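Local coordinates for protein isomerase/lactonizing enzyme (Agrobacterium tumefaciens, PDB 1RVK) that is of uncharacterised function but belongs to the enolase superfamily, binds magnesium, and may act as an isomerase or lactonizing enzyme, at residues A[48-53]-A[365-370]; A[80-85]-A[263-268]; A[291-296]-A[316-321]. All blocks are in the same frame, centred on the assembly; numbering follows the deposited sequence.

How the contacts relate
Contacts 1 and 2 both start from the N-terminal alpha+beta capping domain. Contact 1 joins it to the C-terminal loop 365-370, contact 2 to barrel helix 263-272. Contact 3 lies within the barrel domain. Contact 1 is buried, yet polar: a strand of the N-terminal sheet meets residues 365-370 largely through two waters and a carboxylate. Contact 2 is partly buried and built of aromatic rings and a lysine chain, with an exposed tryptophan at its border. Contact 3 is buried and purely apolar between its two helices. It also touches both others. His317 makes a weak hydrogen bond to Leu367 O of contact 1. Pro291, Lys294 and Thr295 of helix 289-301 pack against residues of contact 2.

Contact 1: residues A[48-53]-A[365-370]; sequences GHSFTA and PGLGED
Glu369 and the strand residues His49, Ser50 and Phe51 meet mainly through two waters. Water 1 donates to His49 O at 2.9 Å and to Glu369 OE1 at 2.6 Å. Water 2 donates to the same Glu369 OE1 at 2.8 Å. It accepts from Phe51 N at 3.0 Å and is also bonded to Ser50 OG at 3.1 Å. One carboxylate oxygen thus receives two water bonds, and through them it reaches three successive residues of the strand.

The same oxygen meets an aromatic ring. Glu369 OE1 lies at the edge of the Phe51 ring, in its plane, 3.4 Å from CD2. Ring and carboxylate planes are 56° apart. Glu369 holds CG anti to its carbonyl carbon (chi1 -59°) and runs extended past CG, which carries the acid across to the strand. The two side chains lie alongside each other, head to tail.

The remaining contact is a loose van der Waals one. Leu367 sets out toward the strand from its CB, and its CD1 methyl arrives 4.1 Å from His49 O. Leu367 sits in a type II' turn from Pro365 to Gly368, with Gly366 at positive phi and a weak Gly368 N to Pro365 O bond.

Asp110 of helix 98-116 ties the backbones together from outside. Its two oxygens accept from His49 N and Leu367 N. The His49 ring bonds to Thr39 through ND1.

The strand belongs to the N-terminal sheet, and 365-370 leads to the C-terminal helix 373-378. This is consistent with the enolase superfamily, where the end of the chain joins the N-terminal capping domain. The chemistry implies a hydrated seam: waters satisfy His49 O, Phe51 N and one oxygen of the acid, and would probably steady its negative charge.

Contact 2: residues A[80-85]-A[263-268]; sequences RLWQDL and KHWHRA
Trp82 turns the rim of its six-membered ring toward three residues of 263-268. Lys263 CD and Trp265 CH2 both lie at its edge, near the ring plane. Lys263 CD is 3.4 Å from Trp82 CZ2, and Trp265 CH2 is 4.1 Å from Trp82 CZ3. His264 CE1 approaches the indole obliquely, 4.0 Å from Trp82 CH2, while Trp82 CH2 sits at the edge of the imidazole. The neighbours His264 and Trp265 also cover one another. His264 CE1 lies 3.4 Å above one face of the Trp265 ring, displaced from the ring centre. Lys263 CE takes an edge of that same indole, in its plane.

Trp82 holds CG anti to its backbone nitrogen (chi1 -170°), which carries the ring toward 263-268. The axes of 80-85 and 263-268 stay 14.6 Å apart at closest approach and run at 80° to each other, so long side chains make the whole contact. Helix 78-89 belongs to the N-terminal domain of the enolase superfamily fold. Helix 263-272 belongs to its modified TIM barrel, (beta/alpha)7beta, and follows strand 254-256 and the magnesium ligand Glu258.

The polar ends of Trp82 and Lys263 are held outside the two segments. Trp82 NE1 bonds to Gly287 O. The Lys263 chain bends at its last two torsions as it passes Trp82, and NZ forms a salt bridge with Asp98 and a hydrogen bond with Gln89, both of the N-terminal domain. Helix 289-301 adds Pro291 against Trp82, and Lys294 and Thr295 against His264.

Contact 3: residues A[291-296]-A[316-321]; sequences PALKTM and LHVVAA
Ala292, whose CB touches Val318, has a carbonyl oxygen that accepts two hydrogen bonds. Met296 N donates to Ala292 O at 3.0 Å as part of the helix. Thr295 OG1 adds a second bond, tilted 21° from the carbonyl plane; its modelled length of 2.5 Å is unusually short. Thr295 OG1 also bonds to Thr281 OG1 of strand 278-281.

The contact between the helices is apolar and centres on Val318. Leu293 CD2 touches both of its methyls, nearer to CG2 at 3.6 Å than to CG1 at 4.1 Å. Ala292 CB lies on Val318 CG2 at 4.2 Å. Val318 CG1 is met by CG of Met296, a selenomethionine, at 3.9 Å. Val318 places CG1 anti to its backbone nitrogen (chi1 172°), and this splays the methyls over the three residues.

Helices 289-301 and 313-321 are neighbours on the outside of the modified TIM barrel, linked by way of strand 306-308, as in a beta/alpha barrel. The axes of 291-296 and 316-321 pass 10.4 Å apart and cross at -34°. Leu293 also rests on Ile124 of helix 120-124. Met296 bends inward to touch Cys306 and Val308 of the connecting strand. Val283 of helix 283-286 packs on Val318 as well.

Contact 1: residues A[48-53]-A[365-370]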
# COMPACT_ATOMS: atom_id res chain seq x y z
N GLY A 48 5.57 -9.88 -18.69
CA GLY A 48 4.82 -9.38 -17.55
C GLY A 48 5.81 -8.50 -16.78
O GLY A 48 6.98 -8.87 -16.66
N HIS A 49 5.34 -7.37 -16.26
CA HIS A 49 6.23 -6.44 -15.55
C HIS A 49 5.69 -5.98 -14.20
O HIS A 49 4.49 -5.99 -13.96
CB HIS A 49 6.46 -5.19 -16.40
CG HIS A 49 6.62 -5.47 -17.86
ND1 HIS A 49 7.82 -5.88 -18.41
CD2 HIS A 49 5.74 -5.41 -18.89
CE1 HIS A 49 7.66 -6.06 -19.71
NE2 HIS A 49 6.41 -5.78 -20.02
N SER A 50 6.60 -5.55 -13.34
CA SER A 50 6.23 -5.03 -12.03
C SER A 50 7.38 -4.18 -11.49
O SER A 50 8.55 -4.49 -11.72
CB SER A 50 5.90 -6.17 -11.06
OG SER A 50 5.10 -5.69 -10.00
N PHE A 51 7.05 -3.12 -10.76
CA PHE A 51 8.04 -2.19 -10.22
C PHE A 51 8.31 -2.34 -8.73
O PHE A 51 7.42 -2.71 -7.97
CB PHE A 51 7.58 -0.76 -10.50
CG PHE A 51 7.47 -0.43 -11.96
CD1 PHE A 51 8.59 -0.04 -12.69
CD2 PHE A 51 6.25 -0.57 -12.62
CE1 PHE A 51 8.49 0.22 -14.05
CE2 PHE A 51 6.15 -0.31 -13.99
CZ PHE A 51 7.27 0.08 -14.70
N THR A 52 9.54 -2.04 -8.33
CA THR A 52 9.93 -2.10 -6.92
C THR A 52 11.29 -1.43 -6.74
O THR A 52 11.91 -0.99 -7.71
CB THR A 52 10.02 -3.55 -6.41
OG1 THR A 52 10.09 -3.54 -4.98
CG2 THR A 52 11.25 -4.26 -6.97
N ALA A 53 11.74 -1.34 -5.49
CA ALA A 53 13.03 -0.73 -5.19
C ALA A 53 14.15 -1.68 -5.62
O ALA A 53 14.05 -2.89 -5.45
CB ALA A 53 13.14 -0.44 -3.70
N PRO A 365 -4.93 -4.48 -20.20
CA PRO A 365 -4.52 -5.83 -19.81
C PRO A 365 -3.49 -5.92 -18.68
O PRO A 365 -2.68 -5.01 -18.48
CB PRO A 365 -4.01 -6.43 -21.12
CG PRO A 365 -3.46 -5.23 -21.83
CD PRO A 365 -4.53 -4.19 -21.59
N GLY A 366 -3.53 -7.04 -17.96
CA GLY A 366 -2.61 -7.24 -16.85
C GLY A 366 -2.91 -6.26 -15.73
O GLY A 366 -4.09 -6.00 -15.43
N LEU A 367 -1.87 -5.72 -15.11
CA LEU A 367 -2.05 -4.75 -14.04
C LEU A 367 -2.46 -3.40 -14.62
O LEU A 367 -2.82 -2.48 -13.89
CB LEU A 367 -0.76 -4.60 -13.23
CG LEU A 367 -0.36 -5.83 -12.42
CD1 LEU A 367 1.04 -5.65 -11.86
CD2 LEU A 367 -1.37 -6.06 -11.29
N GLY A 368 -2.39 -3.29 -15.94
CA GLY A 368 -2.79 -2.06 -16.60
C GLY A 368 -1.86 -0.88 -16.45
O GLY A 368 -2.27 0.26 -16.68
N GLU A 369 -0.61 -1.12 -16.07
CA GLU A 369 0.32 -0.01 -15.94
C GLU A 369 0.79 0.36 -17.35
O GLU A 369 1.33 -0.48 -18.08
CB GLU A 369 1.49 -0.41 -15.03
CG GLU A 369 1.02 -0.81 -13.62
CD GLU A 369 2.15 -1.01 -12.62
OE1 GLU A 369 3.09 -1.78 -12.91
OE2 GLU A 369 2.08 -0.42 -11.52
N ASP A 370 0.52 1.60 -17.73
CA ASP A 370 0.87 2.12 -19.06
C ASP A 370 2.35 2.51 -19.05
O ASP A 370 2.70 3.68 -18.94
CB ASP A 370 -0.01 3.35 -19.36
CG ASP A 370 -0.08 3.68 -20.83
OD1 ASP A 370 -0.78 4.66 -21.18
OD2 ASP A 370 0.54 2.97 -21.65
O HOH W 1 3.10 -3.59 -14.76
O HOH W 2 4.07 -2.84 -10.53

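Contact 2: residues A[80-85]-A[263-268]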
# COMPACT_ATOMS: atom_id res chain seq x y z
N ARG A 80 1.78 -22.65 -7.22
CA ARG A 80 2.95 -23.51 -7.03
C ARG A 80 4.22 -22.69 -6.94
O ARG A 80 5.09 -22.96 -6.11
CB ARG A 80 3.07 -24.52 -8.17
CG ARG A 80 4.32 -25.41 -8.07
CD ARG A 80 4.26 -26.57 -9.05
NE ARG A 80 4.24 -26.13 -10.45
CZ ARG A 80 5.31 -25.70 -11.11
NH1 ARG A 80 6.49 -25.65 -10.52
NH2 ARG A 80 5.19 -25.34 -12.38
N LEU A 81 4.34 -21.67 -7.79
CA LEU A 81 5.54 -20.84 -7.79
C LEU A 81 5.64 -19.98 -6.53
O LEU A 81 6.72 -19.80 -5.98
CB LEU A 81 5.58 -19.98 -9.05
CG LEU A 81 5.63 -20.80 -10.35
CD1 LEU A 81 5.61 -19.89 -11.56
CD2 LEU A 81 6.88 -21.66 -10.36
N TRP A 82 4.50 -19.46 -6.06
CA TRP A 82 4.51 -18.63 -4.86
C TRP A 82 4.90 -19.50 -3.67
O TRP A 82 5.72 -19.10 -2.84
CB TRP A 82 3.13 -18.02 -4.60
CG TRP A 82 3.15 -16.99 -3.51
CD1 TRP A 82 3.42 -15.65 -3.65
CD2 TRP A 82 2.95 -17.21 -2.11
NE1 TRP A 82 3.41 -15.04 -2.42
CE2 TRP A 82 3.12 -15.97 -1.46
CE3 TRP A 82 2.65 -18.34 -1.34
CZ2 TRP A 82 3.00 -15.83 -0.07
CZ3 TRP A 82 2.53 -18.20 0.04
CH2 TRP A 82 2.71 -16.95 0.66
N GLN A 83 4.31 -20.69 -3.59
CA GLN A 83 4.62 -21.59 -2.49
C GLN A 83 6.08 -22.02 -2.52
O GLN A 83 6.69 -22.20 -1.47
CB GLN A 83 3.70 -22.82 -2.52
CG GLN A 83 2.20 -22.49 -2.33
CD GLN A 83 1.82 -22.13 -0.89
OE1 GLN A 83 0.67 -21.77 -0.61
NE2 GLN A 83 2.77 -22.24 0.03
N ASP A 84 6.66 -22.18 -3.71
CA ASP A 84 8.07 -22.56 -3.80
C ASP A 84 8.96 -21.47 -3.22
O ASP A 84 9.93 -21.77 -2.52
CB ASP A 84 8.50 -22.82 -5.25
CG ASP A 84 8.06 -24.18 -5.77
OD1 ASP A 84 7.80 -25.09 -4.96
OD2 ASP A 84 7.98 -24.34 -7.01
N LEU A 85 8.65 -20.22 -3.53
CA LEU A 85 9.42 -19.09 -3.02
C LEU A 85 9.23 -18.94 -1.51
O LEU A 85 10.18 -18.68 -0.78
CB LEU A 85 8.97 -17.79 -3.70
CG LEU A 85 9.75 -17.08 -4.81
CD1 LEU A 85 10.97 -17.86 -5.24
CD2 LEU A 85 8.81 -16.83 -5.97
N LYS A 263 2.32 -12.91 6.70
CA LYS A 263 1.36 -12.94 5.60
C LYS A 263 -0.08 -13.24 6.04
O LYS A 263 -0.54 -12.69 7.04
CB LYS A 263 1.85 -13.95 4.56
CG LYS A 263 3.24 -13.60 4.02
CD LYS A 263 3.78 -14.64 3.04
CE LYS A 263 4.71 -15.64 3.72
NZ LYS A 263 5.95 -15.02 4.26
N HIS A 264 -0.78 -14.10 5.31
CA HIS A 264 -2.15 -14.43 5.65
C HIS A 264 -2.28 -15.27 6.91
O HIS A 264 -3.29 -15.20 7.60
CB HIS A 264 -2.86 -15.13 4.48
CG HIS A 264 -2.12 -16.32 3.96
ND1 HIS A 264 -0.82 -16.25 3.49
CD2 HIS A 264 -2.50 -17.61 3.82
CE1 HIS A 264 -0.43 -17.45 3.09
NE2 HIS A 264 -1.43 -18.29 3.28
N TRP A 265 -1.25 -16.07 7.20
CA TRP A 265 -1.27 -16.92 8.39
C TRP A 265 -1.36 -16.06 9.65
O TRP A 265 -2.19 -16.30 10.52
CB TRP A 265 -0.01 -17.77 8.46
CG TRP A 265 0.09 -18.82 7.39
CD1 TRP A 265 -0.68 -19.94 7.26
CD2 TRP A 265 1.00 -18.83 6.29
NE1 TRP A 265 -0.29 -20.65 6.14
CE2 TRP A 265 0.73 -19.99 5.53
CE3 TRP A 265 2.02 -17.96 5.86
CZ2 TRP A 265 1.45 -20.31 4.37
CZ3 TRP A 265 2.74 -18.28 4.71
CH2 TRP A 265 2.44 -19.45 3.98
N HIS A 266 -0.50 -15.05 9.73
CA HIS A 266 -0.50 -14.20 10.91
C HIS A 266 -1.78 -13.37 11.00
O HIS A 266 -2.25 -13.06 12.10
CB HIS A 266 0.72 -13.28 10.89
CG HIS A 266 0.96 -12.58 12.19
ND1 HIS A 266 1.15 -13.26 13.37
CD2 HIS A 266 1.03 -11.26 12.50
CE1 HIS A 266 1.33 -12.40 14.36
NE2 HIS A 266 1.26 -11.18 13.85
N ARG A 267 -2.34 -13.02 9.85
CA ARG A 267 -3.57 -12.24 9.82
C ARG A 267 -4.69 -13.06 10.46
O ARG A 267 -5.56 -12.51 11.14
CB ARG A 267 -3.93 -11.89 8.37
CG ARG A 267 -2.87 -11.05 7.63
CD ARG A 267 -2.63 -9.75 8.34
NE ARG A 267 -1.79 -8.79 7.62
CZ ARG A 267 -0.49 -8.93 7.38
NH1 ARG A 267 0.17 -10.01 7.78
NH2 ARG A 267 0.17 -7.95 6.78
N ALA A 268 -4.67 -14.37 10.25
CA ALA A 268 -5.68 -15.25 10.84
C ALA A 268 -5.59 -15.20 12.36
O ALA A 268 -6.60 -15.22 13.05
CB ALA A 268 -5.48 -16.68 10.35

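Contact 3: residues A[291-296]-A[316-321]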
# COMPACT_ATOMS: atom_id res chain seq x y z
N PRO A 291 -1.39 -13.86 -2.12
CA PRO A 291 -1.70 -13.92 -0.68
C PRO A 291 -2.63 -12.80 -0.22
O PRO A 291 -3.35 -12.95 0.77
CB PRO A 291 -0.31 -13.85 -0.03
CG PRO A 291 0.51 -13.10 -1.04
CD PRO A 291 0.05 -13.70 -2.34
N ALA A 292 -2.64 -11.67 -0.93
CA ALA A 292 -3.53 -10.57 -0.56
C ALA A 292 -4.97 -11.04 -0.74
O ALA A 292 -5.84 -10.78 0.09
CB ALA A 292 -3.26 -9.34 -1.43
N LEU A 293 -5.23 -11.74 -1.84
CA LEU A 293 -6.57 -12.25 -2.10
C LEU A 293 -6.96 -13.24 -1.00
O LEU A 293 -8.11 -13.26 -0.56
CB LEU A 293 -6.64 -12.93 -3.47
CG LEU A 293 -6.85 -12.00 -4.68
CD1 LEU A 293 -8.25 -11.42 -4.65
CD2 LEU A 293 -5.83 -10.89 -4.67
N LYS A 294 -6.01 -14.05 -0.56
CA LYS A 294 -6.29 -15.01 0.51
C LYS A 294 -6.71 -14.28 1.78
O LYS A 294 -7.63 -14.72 2.47
CB LYS A 294 -5.08 -15.90 0.79
CG LYS A 294 -4.74 -16.84 -0.36
CD LYS A 294 -3.55 -17.70 -0.03
CE LYS A 294 -3.24 -18.65 -1.18
NZ LYS A 294 -2.02 -19.44 -0.91
N THR A 295 -6.04 -13.17 2.09
CA THR A 295 -6.38 -12.41 3.29
C THR A 295 -7.77 -11.77 3.15
O THR A 295 -8.49 -11.64 4.14
CB THR A 295 -5.34 -11.30 3.58
OG1 THR A 295 -5.38 -10.32 2.54
CG2 THR A 295 -3.94 -11.89 3.67
N MSE A 296 -8.14 -11.38 1.93
CA MSE A 296 -9.46 -10.78 1.71
C MSE A 296 -10.55 -11.82 1.96
O MSE A 296 -11.57 -11.53 2.58
CB MSE A 296 -9.59 -10.25 0.27
CG MSE A 296 -8.66 -9.12 -0.11
SE MSE A 296 -8.91 -7.52 0.95
CE MSE A 296 -10.79 -7.22 0.63
N LEU A 316 -4.92 -1.78 -6.39
CA LEU A 316 -6.22 -1.40 -6.96
C LEU A 316 -6.95 -2.62 -7.50
O LEU A 316 -8.17 -2.75 -7.35
CB LEU A 316 -6.03 -0.37 -8.08
CG LEU A 316 -7.30 0.13 -8.77
CD1 LEU A 316 -8.26 0.72 -7.75
CD2 LEU A 316 -6.94 1.17 -9.83
N HIS A 317 -6.22 -3.53 -8.14
CA HIS A 317 -6.85 -4.72 -8.70
C HIS A 317 -7.41 -5.64 -7.62
O HIS A 317 -8.44 -6.28 -7.81
CB HIS A 317 -5.88 -5.45 -9.62
CG HIS A 317 -5.77 -4.84 -10.98
ND1 HIS A 317 -6.55 -5.24 -12.04
CD2 HIS A 317 -5.02 -3.80 -11.43
CE1 HIS A 317 -6.29 -4.48 -13.09
NE2 HIS A 317 -5.37 -3.60 -12.75
N VAL A 318 -6.73 -5.71 -6.48
CA VAL A 318 -7.21 -6.54 -5.38
C VAL A 318 -8.52 -5.94 -4.88
O VAL A 318 -9.50 -6.65 -4.65
CB VAL A 318 -6.19 -6.61 -4.22
CG1 VAL A 318 -6.81 -7.32 -3.01
CG2 VAL A 318 -4.94 -7.36 -4.67
N VAL A 319 -8.54 -4.62 -4.72
CA VAL A 319 -9.75 -3.93 -4.25
C VAL A 319 -10.92 -4.10 -5.23
O VAL A 319 -12.06 -4.30 -4.81
CB VAL A 319 -9.47 -2.43 -4.04
CG1 VAL A 319 -10.77 -1.69 -3.72
CG2 VAL A 319 -8.47 -2.24 -2.90
N ALA A 320 -10.64 -4.03 -6.53
CA ALA A 320 -11.68 -4.17 -7.54
C ALA A 320 -12.24 -5.58 -7.63
O ALA A 320 -13.38 -5.79 -8.06
CB ALA A 320 -11.14 -3.73 -8.90
N ALA A 321 -11.44 -6.56 -7.23
CA ALA A 321 -11.85 -7.96 -7.30
C ALA A 321 -12.59 -8.44 -6.06
O ALA A 321 -13.10 -9.56 -6.04
CB ALA A 321 -10.62 -8.84 -7.54